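Local coordinates for protein CCMAN5 (Cellulosimicrobium cellulans, PDB 2XSG) that hydrolyses alpha-mannosides as a calcium-binding family 92 glycoside hydrolase and probably uncovers mannose-6-phosphate on yeast-made glycoproteins, at residues T213-D219 against V232-L238; Y204-Q210 against E247-T253; Q608-R612 against S715-V721; Y596-Y600 against F687-S691. All blocks are in the same frame, centred on the assembly; numbering follows the deposited sequence.

Followed from the N terminus, the chain enters contact 2 at strand 198-208, runs into strand 212-217 of contact 1, returns along 232-238 to close contact 1, and then closes contact 2 with 247-253. Contact 1 is thus a shorter loop, which itself carries two short strands, within the larger loop of contact 2, and Leu238 packs on Thr208 and Leu250 to join two sheets of the N-terminal domain. Contacts 3 and 4 come later, about 51 to 58 Å away between centres. Their segments alternate, so the loops cross, binding helix 604-616 and the loop before it to strands 720-726 and 686-689; the two contacts touch, for example Phe719 O with Ser691 OG.

Contact 1. Residues T213-D219 against V232-L238; sequences TVQTWGD and VDTGAIL
Trp217 lies flat against the backbone of Gly235, with 3.3 Å between Gly235 CA and the centroid of the six-membered Trp217 ring, a CH-pi contact almost straight above the face. The glycine matters here, because a CB at that position would run into Trp217 CZ2. With CG set between the backbone N and the carbonyl carbon (chi1 78°), the indole folds across the partner strand. At its rim NE1 donates in the ring plane to Asp233 OD1, 2.9 Å away, while the carboxylate, which also forms a salt bridge with Arg91, stands nearly perpendicular (88°) to the ring. Farther round the edge Trp217 CZ3 meets Ile237 CG1 at 3.7 Å. An alanine replacing Trp217 would probably uncover the Gly235 backbone and deprive Asp233 OD1 of its indole donor. All this rides on an antiparallel strand pair in the beta-rich N-terminal domain of the family, in which Gln215 with Ile237 and Trp217 with Gly235 form the hydrogen-bonded pairs. Fewer side-chain contacts pass between the two segments on the other face, which strand 169-179 also touches: Val214 CG2 meets Ala236 CB at 4.0 Å and Leu238 CD2 at 4.1 Å. Past the strand ends, on the looser solvent side, the exposed Asp219 grips two successive amides: its OD1 accepts from Asp233 N at 2.8 Å and its OD2, through the syn lone pair, from Val232 N at 3.0 Å.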
loop_
_atom_site.group_PDB
_atom_site.type_symbol
_atom_site.label_atom_id
_atom_site.label_comp_id
_atom_site.label_asym_id
_atom_site.label_seq_id
_atom_site.Cartn_x
_atom_site.Cartn_y
_atom_site.Cartn_z
ATOM N N THR A 213 11.822 -24.554 -29.046
ATOM C CA THR A 213 12.041 -23.719 -30.215
ATOM C C THR A 213 11.188 -22.469 -30.017
ATOM O O THR A 213 10.338 -22.423 -29.131
ATOM C CB THR A 213 11.681 -24.414 -31.556
ATOM O OG1 THR A 213 10.319 -24.860 -31.518
ATOM C CG2 THR A 213 12.640 -25.599 -31.854
ATOM N N VAL A 214 11.399 -21.458 -30.841
ATOM C CA VAL A 214 10.802 -20.159 -30.546
ATOM C C VAL A 214 10.536 -19.313 -31.796
ATOM O O VAL A 214 11.290 -19.351 -32.778
ATOM C CB VAL A 214 11.666 -19.408 -29.475
ATOM C CG1 VAL A 214 13.102 -19.304 -29.932
ATOM C CG2 VAL A 214 11.068 -18.038 -29.081
ATOM N N GLN A 215 9.415 -18.601 -31.762
ATOM C CA GLN A 215 9.063 -17.618 -32.762
ATOM C C GLN A 215 8.689 -16.330 -32.049
ATOM O O GLN A 215 8.242 -16.357 -30.892
ATOM C CB GLN A 215 7.887 -18.108 -33.586
ATOM C CG GLN A 215 8.255 -19.265 -34.501
ATOM C CD GLN A 215 7.150 -19.605 -35.470
ATOM O OE1 GLN A 215 6.014 -19.883 -35.074
ATOM N NE2 GLN A 215 7.477 -19.586 -36.760
ATOM N N THR A 216 8.876 -15.204 -32.727
ATOM C CA THR A 216 8.578 -13.913 -32.119
ATOM C C THR A 216 7.585 -13.164 -32.966
ATOM O O THR A 216 7.351 -13.537 -34.110
ATOM C CB THR A 216 9.833 -13.057 -31.966
ATOM O OG1 THR A 216 10.377 -12.781 -33.264
ATOM C CG2 THR A 216 10.872 -13.780 -31.093
ATOM N N TRP A 217 7.004 -12.120 -32.394
ATOM C CA TRP A 217 6.181 -11.175 -33.151
ATOM C C TRP A 217 6.492 -9.720 -32.793
ATOM O O TRP A 217 6.926 -9.427 -31.683
ATOM C CB TRP A 217 4.689 -11.459 -32.967
ATOM C CG TRP A 217 4.118 -10.984 -31.666
ATOM C CD1 TRP A 217 3.794 -9.703 -31.336
ATOM C CD2 TRP A 217 3.786 -11.786 -30.526
ATOM N NE1 TRP A 217 3.288 -9.652 -30.059
ATOM C CE2 TRP A 217 3.268 -10.915 -29.539
ATOM C CE3 TRP A 217 3.862 -13.158 -30.246
ATOM C CZ2 TRP A 217 2.824 -11.365 -28.293
ATOM C CZ3 TRP A 217 3.431 -13.612 -28.992
ATOM C CH2 TRP A 217 2.913 -12.714 -28.037
ATOM N N GLY A 218 6.260 -8.829 -33.748
ATOM C CA GLY A 218 6.329 -7.398 -33.528
ATOM C C GLY A 218 5.002 -6.762 -33.908
ATOM O O GLY A 218 3.951 -7.455 -34.006
ATOM N N ASP A 219 5.047 -5.456 -34.156
ATOM C CA ASP A 219 3.829 -4.645 -34.292
ATOM C C ASP A 219 2.991 -4.895 -35.545
ATOM O O ASP A 219 1.837 -4.448 -35.625
ATOM C CB ASP A 219 4.177 -3.168 -34.172
ATOM C CG ASP A 219 4.615 -2.791 -32.764
ATOM O OD1 ASP A 219 3.745 -2.726 -31.861
ATOM O OD2 ASP A 219 5.831 -2.569 -32.572
ATOM N N VAL A 232 6.423 -1.908 -29.680
ATOM C CA VAL A 232 5.419 -1.685 -28.640
ATOM C C VAL A 232 4.757 -3.014 -28.292
ATOM O O VAL A 232 4.908 -3.515 -27.164
ATOM C CB VAL A 232 4.367 -0.662 -29.097
ATOM C CG1 VAL A 232 3.400 -0.351 -27.969
ATOM C CG2 VAL A 232 5.045 0.615 -29.550
ATOM N N ASP A 233 4.040 -3.586 -29.265
ATOM C CA ASP A 233 3.483 -4.939 -29.136
ATOM C C ASP A 233 4.511 -5.930 -29.680
ATOM O O ASP A 233 4.669 -6.076 -30.909
ATOM C CB ASP A 233 2.169 -5.037 -29.919
ATOM C CG ASP A 233 1.415 -6.346 -29.686
ATOM O OD1 ASP A 233 1.962 -7.276 -29.063
ATOM O OD2 ASP A 233 0.243 -6.437 -30.133
ATOM N N THR A 234 5.231 -6.594 -28.775
ATOM C CA THR A 234 6.132 -7.677 -29.162
ATOM C C THR A 234 5.840 -8.890 -28.287
ATOM O O THR A 234 5.160 -8.781 -27.249
ATOM C CB THR A 234 7.660 -7.286 -29.061
ATOM O OG1 THR A 234 8.034 -7.091 -27.693
ATOM C CG2 THR A 234 7.958 -6.013 -29.835
ATOM N N GLY A 235 6.343 -10.044 -28.715
ATOM C CA GLY A 235 6.231 -11.259 -27.936
ATOM C C GLY A 235 7.027 -12.415 -28.486
ATOM O O GLY A 235 7.635 -12.313 -29.557
ATOM N N ALA A 236 7.015 -13.521 -27.749
ATOM C CA ALA A 236 7.659 -14.761 -28.173
ATOM C C ALA A 236 6.787 -15.960 -27.810
ATOM O O ALA A 236 6.042 -15.925 -26.830
ATOM C CB ALA A 236 9.046 -14.889 -27.544
ATOM N N ILE A 237 6.859 -17.005 -28.626
ATOM C CA ILE A 237 6.125 -18.238 -28.356
ATOM C C ILE A 237 7.125 -19.381 -28.273
ATOM O O ILE A 237 7.876 -19.628 -29.219
ATOM C CB ILE A 237 5.018 -18.504 -29.411
ATOM C CG1 ILE A 237 4.084 -17.265 -29.493
ATOM C CG2 ILE A 237 4.246 -19.775 -29.076
ATOM C CD1 ILE A 237 2.884 -17.405 -30.417
ATOM N N LEU A 238 7.166 -20.020 -27.111
ATOM C CA LEU A 238 8.057 -21.148 -26.857
ATOM C C LEU A 238 7.283 -22.432 -27.078
ATOM O O LEU A 238 6.177 -22.570 -26.573
ATOM C CB LEU A 238 8.567 -21.106 -25.408
ATOM C CG LEU A 238 9.355 -19.853 -24.990
ATOM C CD1 LEU A 238 9.254 -19.597 -23.480
ATOM C CD2 LEU A 238 10.825 -19.933 -25.448
#

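Contact 2. Residues Y204-Q210 against E247-T253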
loop_
_atom_site.group_PDB
_atom_site.type_symbol
_atom_site.label_atom_id
_atom_site.label_comp_id
_atom_site.label_asym_id
_atom_site.label_seq_id
_atom_site.Cartn_x
_atom_site.Cartn_y
_atom_site.Cartn_z
ATOM N N TYR A 204 14.337 -7.642 -18.251
ATOM C CA TYR A 204 14.002 -9.009 -17.851
ATOM C C TYR A 204 14.916 -10.044 -18.529
ATOM O O TYR A 204 15.461 -9.800 -19.592
ATOM C CB TYR A 204 12.508 -9.309 -18.130
ATOM C CG TYR A 204 12.227 -9.403 -19.612
ATOM C CD1 TYR A 204 12.295 -10.630 -20.272
ATOM C CD2 TYR A 204 11.957 -8.254 -20.369
ATOM C CE1 TYR A 204 12.077 -10.722 -21.635
ATOM C CE2 TYR A 204 11.748 -8.332 -21.747
ATOM C CZ TYR A 204 11.816 -9.569 -22.367
ATOM O OH TYR A 204 11.608 -9.671 -23.716
ATOM N N THR A 205 15.056 -11.207 -17.892
ATOM C CA THR A 205 15.598 -12.403 -18.522
ATOM C C THR A 205 14.684 -13.569 -18.130
ATOM O O THR A 205 14.220 -13.633 -16.997
ATOM C CB THR A 205 17.072 -12.686 -18.089
ATOM O OG1 THR A 205 17.550 -13.854 -18.771
ATOM C CG2 THR A 205 17.166 -12.932 -16.577
ATOM N N ALA A 206 14.370 -14.439 -19.089
ATOM C CA ALA A 206 13.520 -15.616 -18.827
ATOM C C ALA A 206 14.146 -16.785 -19.542
ATOM O O ALA A 206 14.367 -16.724 -20.751
ATOM C CB ALA A 206 12.086 -15.382 -19.331
ATOM N N ARG A 207 14.477 -17.835 -18.805
ATOM C CA ARG A 207 15.017 -19.035 -19.429
ATOM C C ARG A 207 14.050 -20.189 -19.211
ATOM O O ARG A 207 13.382 -20.246 -18.176
ATOM C CB ARG A 207 16.386 -19.387 -18.839
ATOM C CG ARG A 207 16.351 -19.766 -17.343
ATOM C CD ARG A 207 17.755 -20.055 -16.795
ATOM N NE ARG A 207 17.660 -20.915 -15.624
ATOM C CZ ARG A 207 18.657 -21.202 -14.795
ATOM N NH1 ARG A 207 19.866 -20.683 -14.986
ATOM N NH2 ARG A 207 18.444 -22.005 -13.766
ATOM N N THR A 208 13.972 -21.092 -20.191
ATOM C CA THR A 208 13.271 -22.359 -20.015
ATOM C C THR A 208 14.262 -23.319 -19.364
ATOM O O THR A 208 15.484 -23.082 -19.385
ATOM C CB THR A 208 12.755 -22.953 -21.356
ATOM O OG1 THR A 208 13.863 -23.359 -22.161
ATOM C CG2 THR A 208 11.903 -21.933 -22.136
ATOM N N LEU A 209 13.733 -24.376 -18.762
ATOM C CA LEU A 209 14.560 -25.403 -18.163
ATOM C C LEU A 209 14.559 -26.675 -19.018
ATOM O O LEU A 209 15.300 -27.618 -18.729
ATOM C CB LEU A 209 14.104 -25.695 -16.721
ATOM C CG LEU A 209 14.113 -24.483 -15.783
ATOM C CD1 LEU A 209 13.477 -24.842 -14.449
ATOM C CD2 LEU A 209 15.537 -23.946 -15.570
ATOM N N GLN A 210 13.726 -26.685 -20.060
ATOM C CA GLN A 210 13.666 -27.774 -21.049
ATOM C C GLN A 210 13.921 -27.211 -22.436
ATOM O O GLN A 210 13.805 -25.988 -22.624
ATOM C CB GLN A 210 12.306 -28.495 -21.000
ATOM C CG GLN A 210 12.110 -29.343 -19.751
ATOM C CD GLN A 210 11.813 -28.503 -18.518
ATOM O OE1 GLN A 210 12.205 -28.849 -17.400
ATOM N NE2 GLN A 210 11.120 -27.390 -18.717
ATOM N N GLU A 247 6.609 -31.912 -17.247
ATOM C CA GLU A 247 7.305 -30.841 -16.509
ATOM C C GLU A 247 7.923 -29.777 -17.414
ATOM O O GLU A 247 8.970 -29.989 -18.031
ATOM C CB GLU A 247 8.370 -31.427 -15.580
ATOM C CG GLU A 247 8.872 -30.470 -14.518
ATOM C CD GLU A 247 9.891 -31.137 -13.629
ATOM O OE1 GLU A 247 11.090 -30.933 -13.846
ATOM O OE2 GLU A 247 9.493 -31.898 -12.732
ATOM N N ILE A 248 7.249 -28.635 -17.477
ATOM C CA ILE A 248 7.737 -27.457 -18.189
ATOM C C ILE A 248 8.050 -26.350 -17.173
ATOM O O ILE A 248 7.167 -25.867 -16.467
ATOM C CB ILE A 248 6.691 -26.961 -19.216
ATOM C CG1 ILE A 248 6.326 -28.072 -20.221
ATOM C CG2 ILE A 248 7.201 -25.711 -19.940
ATOM C CD1 ILE A 248 7.518 -28.588 -21.077
ATOM N N GLY A 249 9.309 -25.955 -17.107
ATOM C CA GLY A 249 9.784 -24.946 -16.144
ATOM C C GLY A 249 10.252 -23.651 -16.802
ATOM O O GLY A 249 10.726 -23.645 -17.938
ATOM N N LEU A 250 10.096 -22.542 -16.086
ATOM C CA LEU A 250 10.474 -21.238 -16.583
ATOM C C LEU A 250 10.905 -20.395 -15.401
ATOM O O LEU A 250 10.311 -20.482 -14.325
ATOM C CB LEU A 250 9.298 -20.563 -17.294
ATOM C CG LEU A 250 9.666 -19.311 -18.090
ATOM C CD1 LEU A 250 10.251 -19.738 -19.411
ATOM C CD2 LEU A 250 8.468 -18.397 -18.306
ATOM N N GLN A 251 11.939 -19.578 -15.608
ATOM C CA GLN A 251 12.455 -18.711 -14.557
ATOM C C GLN A 251 12.611 -17.314 -15.123
ATOM O O GLN A 251 13.299 -17.118 -16.120
ATOM C CB GLN A 251 13.792 -19.248 -14.014
ATOM C CG GLN A 251 13.729 -20.678 -13.433
ATOM C CD GLN A 251 14.995 -21.073 -12.704
ATOM O OE1 GLN A 251 14.964 -21.853 -11.739
ATOM N NE2 GLN A 251 16.118 -20.531 -13.145
ATOM N N VAL A 252 11.948 -16.346 -14.493
ATOM C CA VAL A 252 11.930 -14.969 -14.987
ATOM C C VAL A 252 12.500 -14.054 -13.908
ATOM O O VAL A 252 12.017 -14.066 -12.775
ATOM C CB VAL A 252 10.481 -14.503 -15.293
ATOM C CG1 VAL A 252 10.466 -13.079 -15.844
ATOM C CG2 VAL A 252 9.761 -15.479 -16.248
ATOM N N THR A 253 13.504 -13.252 -14.251
ATOM C CA THR A 253 14.064 -12.311 -13.276
ATOM C C THR A 253 14.029 -10.885 -13.837
ATOM O O THR A 253 14.273 -10.691 -15.038
ATOM C CB THR A 253 15.490 -12.729 -12.845
ATOM O OG1 THR A 253 15.435 -14.040 -12.275
ATOM C CG2 THR A 253 16.072 -11.779 -11.810
#
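Arg207 and Gln251, a hydrogen-bonded antiparallel pair, send their side chains the same way, their planes only 8° apart and Gln251 NE2 over one face of the guanidinium. Arg207 CG sits between the backbone N and the carbonyl carbon (chi1 65°), and the chain runs extended from there to NE, which carries the guanidinium beside the amide. Gln251 NE2 is modelled 2.8 Å from Arg207 NH2, donor against donor and implausibly close, so the amide's placement is doubtful and carries no bond. Beneath them Arg207 N donates to Gln251 O and Gln251 N to Arg207 O, both at 3.0 Å. On the reverse face Ala206 CB meets Val252 CG2 at 3.9 Å, and Thr208 CG2 meets Leu250 CD1, also at 3.9 Å. Farther along, Leu209 N donates to Gly249 O at 3.2 Å, from 52° above the carbonyl plane. Thr208 OG1 donates to Gln210 O (2.7 Å) and is also hydrogen-bonded to Val185 N. Helix 259-270 covers Arg207 and Gln251, strand 235-240 lies against Thr208, and strands 185-195 and 144-150 flank the pair.

Contact 3. Residues Q608-R612 against S715-V721; sequences QKWAR and SEDAFYV
Helix 604-616 of the catalytic region meets a beta-rich part of the fold where Gln608, Lys609 and Arg612 lie against the bend at Ser715 and the start of strand 720-726. Ser715 OG accepts from Asp717 N at 2.9 Å, an ST turn, and from Ala718 N at 2.7 Å, an ST motif. Across the interface Gln608 OE1 takes the backbone N-H of Val721 at 2.8 Å, though the donor stands 56° out of the carbonyl plane. A water lies 2.7 Å from Gln608 OE1 and within bonding distance of Val721 O. Phe719 wedges in beside Arg612, whose CG comes to 3.5 Å from Phe719 CB. With CG anti to the backbone N (chi1 -174°) and a bend at the next bond, the arginine brings one face of its guanidinium against Ser715 O and Glu716 CA, without a hydrogen bond to that oxygen; its NH1 bonds to Thr301 instead. Lys609 runs alongside both aromatics, its CD 3.7 Å from Tyr720 OH, before its amine pairs with Glu573. The lysine thus offers this interface its aliphatic stem, and the one direct hydrogen bond between the segments falls to Gln608 at the strand entrance.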
loop_
_atom_site.group_PDB
_atom_site.type_symbol
_atom_site.label_atom_id
_atom_site.label_comp_id
_atom_site.label_asym_id
_atom_site.label_seq_id
_atom_site.Cartn_x
_atom_site.Cartn_y
_atom_site.Cartn_z
ATOM N N GLN A 608 -11.241 4.015 22.018
ATOM C CA GLN A 608 -11.200 2.567 22.205
ATOM C C GLN A 608 -12.384 1.879 21.550
ATOM O O GLN A 608 -12.209 0.892 20.831
ATOM C CB GLN A 608 -11.147 2.228 23.694
ATOM C CG GLN A 608 -9.863 2.703 24.345
ATOM C CD GLN A 608 -10.056 3.122 25.791
ATOM O OE1 GLN A 608 -10.840 2.521 26.532
ATOM N NE2 GLN A 608 -9.337 4.153 26.197
ATOM N N LYS A 609 -13.582 2.405 21.788
ATOM C CA LYS A 609 -14.792 1.856 21.175
ATOM C C LYS A 609 -14.694 1.845 19.658
ATOM O O LYS A 609 -14.907 0.804 19.018
ATOM C CB LYS A 609 -16.041 2.644 21.596
ATOM C CG LYS A 609 -17.363 2.028 21.083
ATOM C CD LYS A 609 -18.618 2.895 21.361
ATOM C CE LYS A 609 -18.545 4.217 20.587
ATOM N NZ LYS A 609 -19.802 5.002 20.667
ATOM N N TRP A 610 -14.378 3.003 19.089
ATOM C CA TRP A 610 -14.357 3.160 17.637
ATOM C C TRP A 610 -13.257 2.381 16.953
ATOM O O TRP A 610 -13.478 1.836 15.863
ATOM C CB TRP A 610 -14.316 4.645 17.244
ATOM C CG TRP A 610 -15.678 5.244 17.401
ATOM C CD1 TRP A 610 -16.080 6.170 18.335
ATOM C CD2 TRP A 610 -16.846 4.900 16.641
ATOM N NE1 TRP A 610 -17.424 6.438 18.173
ATOM C CE2 TRP A 610 -17.912 5.677 17.140
ATOM C CE3 TRP A 610 -17.084 4.033 15.557
ATOM C CZ2 TRP A 610 -19.198 5.606 16.606
ATOM C CZ3 TRP A 610 -18.365 3.958 15.030
ATOM C CH2 TRP A 610 -19.405 4.742 15.553
ATOM N N ALA A 611 -12.085 2.317 17.591
ATOM C CA ALA A 611 -10.982 1.489 17.088
ATOM C C ALA A 611 -11.387 0.016 17.021
ATOM O O ALA A 611 -11.249 -0.623 15.973
ATOM C CB ALA A 611 -9.727 1.668 17.926
ATOM N N ARG A 612 -11.917 -0.517 18.118
ATOM C CA ARG A 612 -12.363 -1.904 18.108
ATOM C C ARG A 612 -13.501 -2.129 17.097
ATOM O O ARG A 612 -13.515 -3.153 16.403
ATOM C CB ARG A 612 -12.751 -2.379 19.517
ATOM C CG ARG A 612 -13.098 -3.864 19.606
ATOM C CD ARG A 612 -11.898 -4.778 19.415
ATOM N NE ARG A 612 -12.284 -6.179 19.196
ATOM C CZ ARG A 612 -11.860 -7.213 19.925
ATOM N NH1 ARG A 612 -11.008 -7.036 20.929
ATOM N NH2 ARG A 612 -12.260 -8.449 19.621
ATOM N N SER A 715 -11.722 -9.044 25.270
ATOM C CA SER A 715 -12.646 -9.932 24.570
ATOM C C SER A 715 -13.359 -9.113 23.523
ATOM O O SER A 715 -13.068 -7.914 23.380
ATOM C CB SER A 715 -13.669 -10.521 25.550
ATOM O OG SER A 715 -14.632 -9.549 25.858
ATOM N N GLU A 716 -14.299 -9.736 22.812
ATOM C CA GLU A 716 -15.139 -9.018 21.856
ATOM C C GLU A 716 -15.964 -7.939 22.541
ATOM O O GLU A 716 -16.359 -6.967 21.918
ATOM C CB GLU A 716 -16.035 -9.979 21.058
ATOM C CG GLU A 716 -15.288 -10.720 19.956
ATOM C CD GLU A 716 -16.196 -11.634 19.124
ATOM O OE1 GLU A 716 -17.134 -12.235 19.680
ATOM O OE2 GLU A 716 -15.948 -11.761 17.913
ATOM N N ASP A 717 -16.198 -8.103 23.836
ATOM C CA ASP A 717 -17.018 -7.171 24.589
ATOM C C ASP A 717 -16.149 -6.301 25.479
ATOM O O ASP A 717 -16.515 -5.170 25.794
ATOM C CB ASP A 717 -18.038 -7.928 25.454
ATOM C CG ASP A 717 -19.101 -8.647 24.630
ATOM O OD1 ASP A 717 -19.731 -8.018 23.756
ATOM O OD2 ASP A 717 -19.324 -9.850 24.885
ATOM N N ALA A 718 -15.009 -6.829 25.897
ATOM C CA ALA A 718 -14.122 -6.101 26.800
ATOM C C ALA A 718 -13.024 -5.387 26.015
ATOM O O ALA A 718 -11.874 -5.825 25.979
ATOM C CB ALA A 718 -13.532 -7.034 27.873
ATOM N N PHE A 719 -13.391 -4.264 25.408
ATOM C CA PHE A 719 -12.474 -3.523 24.542
ATOM C C PHE A 719 -12.124 -2.128 25.086
ATOM O O PHE A 719 -11.522 -1.320 24.384
ATOM C CB PHE A 719 -13.052 -3.439 23.116
ATOM C CG PHE A 719 -14.462 -2.928 23.062
ATOM C CD1 PHE A 719 -14.729 -1.570 23.207
ATOM C CD2 PHE A 719 -15.533 -3.808 22.873
ATOM C CE1 PHE A 719 -16.040 -1.092 23.169
ATOM C CE2 PHE A 719 -16.835 -3.342 22.824
ATOM C CZ PHE A 719 -17.095 -1.981 22.978
ATOM N N TYR A 720 -12.532 -1.842 26.324
ATOM C CA TYR A 720 -12.238 -0.552 26.978
ATOM C C TYR A 720 -11.102 -0.752 27.960
ATOM O O TYR A 720 -11.075 -1.749 28.696
ATOM C CB TYR A 720 -13.440 -0.023 27.768
ATOM C CG TYR A 720 -14.661 0.401 26.964
ATOM C CD1 TYR A 720 -14.654 1.583 26.231
ATOM C CD2 TYR A 720 -15.824 -0.363 26.968
ATOM C CE1 TYR A 720 -15.744 1.978 25.511
ATOM C CE2 TYR A 720 -16.948 0.031 26.238
ATOM C CZ TYR A 720 -16.895 1.220 25.521
ATOM O OH TYR A 720 -17.977 1.651 24.785
ATOM N N VAL A 721 -10.163 0.193 27.978
ATOM C CA VAL A 721 -9.055 0.161 28.933
ATOM C C VAL A 721 -9.562 0.611 30.303
ATOM O O VAL A 721 -10.262 1.601 30.393
ATOM C CB VAL A 721 -7.873 1.025 28.459
ATOM C CG1 VAL A 721 -6.777 1.082 29.517
ATOM C CG2 VAL A 721 -7.330 0.482 27.127
HETATM O O HOH W 1 -12.097 3.226 28.858
#

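Contact 4. Residues Y596-Y600 against F687-S691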
loop_
_atom_site.group_PDB
_atom_site.type_symbol
_atom_site.label_atom_id
_atom_site.label_comp_id
_atom_site.label_asym_id
_atom_site.label_seq_id
_atom_site.Cartn_x
_atom_site.Cartn_y
_atom_site.Cartn_z
ATOM N N TYR A 596 -9.087 8.118 16.501
ATOM C CA TYR A 596 -8.166 8.284 17.614
ATOM C C TYR A 596 -8.136 9.705 18.183
ATOM O O TYR A 596 -7.347 9.986 19.086
ATOM C CB TYR A 596 -6.752 7.838 17.206
ATOM C CG TYR A 596 -6.680 6.386 16.772
ATOM C CD1 TYR A 596 -6.927 6.023 15.449
ATOM C CD2 TYR A 596 -6.366 5.379 17.688
ATOM C CE1 TYR A 596 -6.871 4.687 15.046
ATOM C CE2 TYR A 596 -6.313 4.044 17.296
ATOM C CZ TYR A 596 -6.560 3.708 15.976
ATOM O OH TYR A 596 -6.499 2.389 15.583
ATOM N N LEU A 597 -8.984 10.600 17.677
ATOM C CA LEU A 597 -8.964 11.983 18.178
ATOM C C LEU A 597 -9.753 12.220 19.465
ATOM O O LEU A 597 -9.632 13.276 20.092
ATOM C CB LEU A 597 -9.364 12.976 17.084
ATOM C CG LEU A 597 -8.526 12.848 15.804
ATOM C CD1 LEU A 597 -8.924 13.906 14.784
ATOM C CD2 LEU A 597 -7.033 12.919 16.106
ATOM N N PHE A 598 -10.561 11.240 19.858
ATOM C CA PHE A 598 -11.266 11.316 21.130
ATOM C C PHE A 598 -10.310 11.376 22.323
ATOM O O PHE A 598 -10.669 11.934 23.367
ATOM C CB PHE A 598 -12.267 10.165 21.274
ATOM C CG PHE A 598 -13.450 10.272 20.362
ATOM C CD1 PHE A 598 -13.572 9.419 19.258
ATOM C CD2 PHE A 598 -14.451 11.213 20.603
ATOM C CE1 PHE A 598 -14.691 9.481 18.418
ATOM C CE2 PHE A 598 -15.572 11.289 19.770
ATOM C CZ PHE A 598 -15.686 10.420 18.665
ATOM N N ASN A 599 -9.100 10.821 22.155
ATOM C CA ASN A 599 -8.023 10.942 23.139
ATOM C C ASN A 599 -7.671 12.411 23.398
ATOM O O ASN A 599 -7.245 12.775 24.486
ATOM C CB ASN A 599 -6.752 10.236 22.644
ATOM C CG ASN A 599 -6.837 8.721 22.703
ATOM O OD1 ASN A 599 -7.823 8.146 23.162
ATOM N ND2 ASN A 599 -5.784 8.061 22.220
ATOM N N TYR A 600 -7.841 13.243 22.380
ATOM C CA TYR A 600 -7.515 14.666 22.471
ATOM C C TYR A 600 -8.641 15.484 23.061
ATOM O O TYR A 600 -8.405 16.588 23.544
ATOM C CB TYR A 600 -7.179 15.236 21.096
ATOM C CG TYR A 600 -5.899 14.712 20.465
ATOM C CD1 TYR A 600 -5.868 13.461 19.829
ATOM C CD2 TYR A 600 -4.730 15.477 20.469
ATOM C CE1 TYR A 600 -4.704 12.984 19.224
ATOM C CE2 TYR A 600 -3.547 14.999 19.847
ATOM C CZ TYR A 600 -3.559 13.754 19.221
ATOM O OH TYR A 600 -2.424 13.250 18.625
ATOM N N PHE A 687 2.682 7.935 19.140
ATOM C CA PHE A 687 1.598 7.040 18.745
ATOM C C PHE A 687 0.485 7.164 19.750
ATOM O O PHE A 687 0.759 7.288 20.941
ATOM C CB PHE A 687 2.083 5.599 18.636
ATOM C CG PHE A 687 3.132 5.421 17.595
ATOM C CD1 PHE A 687 2.775 5.214 16.272
ATOM C CD2 PHE A 687 4.480 5.516 17.921
ATOM C CE1 PHE A 687 3.733 5.088 15.294
ATOM C CE2 PHE A 687 5.469 5.388 16.934
ATOM C CZ PHE A 687 5.085 5.163 15.623
ATOM N N GLN A 688 -0.755 7.170 19.260
ATOM C CA GLN A 688 -1.929 7.216 20.121
ATOM C C GLN A 688 -2.417 5.815 20.494
ATOM O O GLN A 688 -2.468 4.907 19.642
ATOM C CB GLN A 688 -3.063 8.014 19.458
ATOM C CG GLN A 688 -2.778 9.537 19.334
ATOM C CD GLN A 688 -2.838 10.251 20.677
ATOM O OE1 GLN A 688 -3.684 9.931 21.529
ATOM N NE2 GLN A 688 -1.938 11.220 20.880
ATOM N N VAL A 689 -2.813 5.672 21.763
ATOM C CA VAL A 689 -3.317 4.418 22.304
ATOM C C VAL A 689 -4.749 4.190 21.836
ATOM O O VAL A 689 -5.583 5.109 21.885
ATOM C CB VAL A 689 -3.245 4.401 23.848
ATOM C CG1 VAL A 689 -4.045 3.233 24.423
ATOM C CG2 VAL A 689 -1.785 4.317 24.302
ATOM N N GLY A 690 -5.022 2.974 21.360
ATOM C CA GLY A 690 -6.375 2.584 20.945
ATOM C C GLY A 690 -6.948 1.473 21.806
ATOM O O GLY A 690 -6.967 1.583 23.036
ATOM N N SER A 691 -7.402 0.406 21.153
ATOM C CA SER A 691 -7.950 -0.762 21.833
ATOM C C SER A 691 -7.245 -2.029 21.349
ATOM O O SER A 691 -7.713 -2.674 20.403
ATOM C CB SER A 691 -9.463 -0.841 21.589
ATOM O OG SER A 691 -10.044 -1.978 22.219
HETATM O O HOH W 2 -6.437 0.313 18.341
HETATM O O HOH W 3 -7.532 5.457 24.186
#
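The amides of Asn599 and Gln688 reach past one another from opposing sides, their planes 53° apart. Both hydrogens of Asn599 ND2 are spent across the contact, each acceptor about 5° out of the Asn599 amide plane: Gln688 OE1 at 2.9 Å, and Val689 O at 3.0 Å, met on a lone pair. A bend in the Gln688 chain (chi2 -72°) lays its amide obliquely against the Tyr600 ring, with Gln688 CD 3.6 Å from Tyr600 CE1. Tyr596 comes edge-on, its CE2 3.9 Å from Gly690 CA, where a CB would clash; Phe678 stacks on the same tyrosine. A leucine in place of Asn599 would probably strip Gln688 OE1 and Val689 O of this shared donor and let the glutamine amide turn. A side-chain amide thus pins an inter-helix loop to strand 686-689, the loop that also supplies Asn588 and Glu589 to the calcium, in a catalytic domain consistent with the helical barrel of the six-hairpin clan.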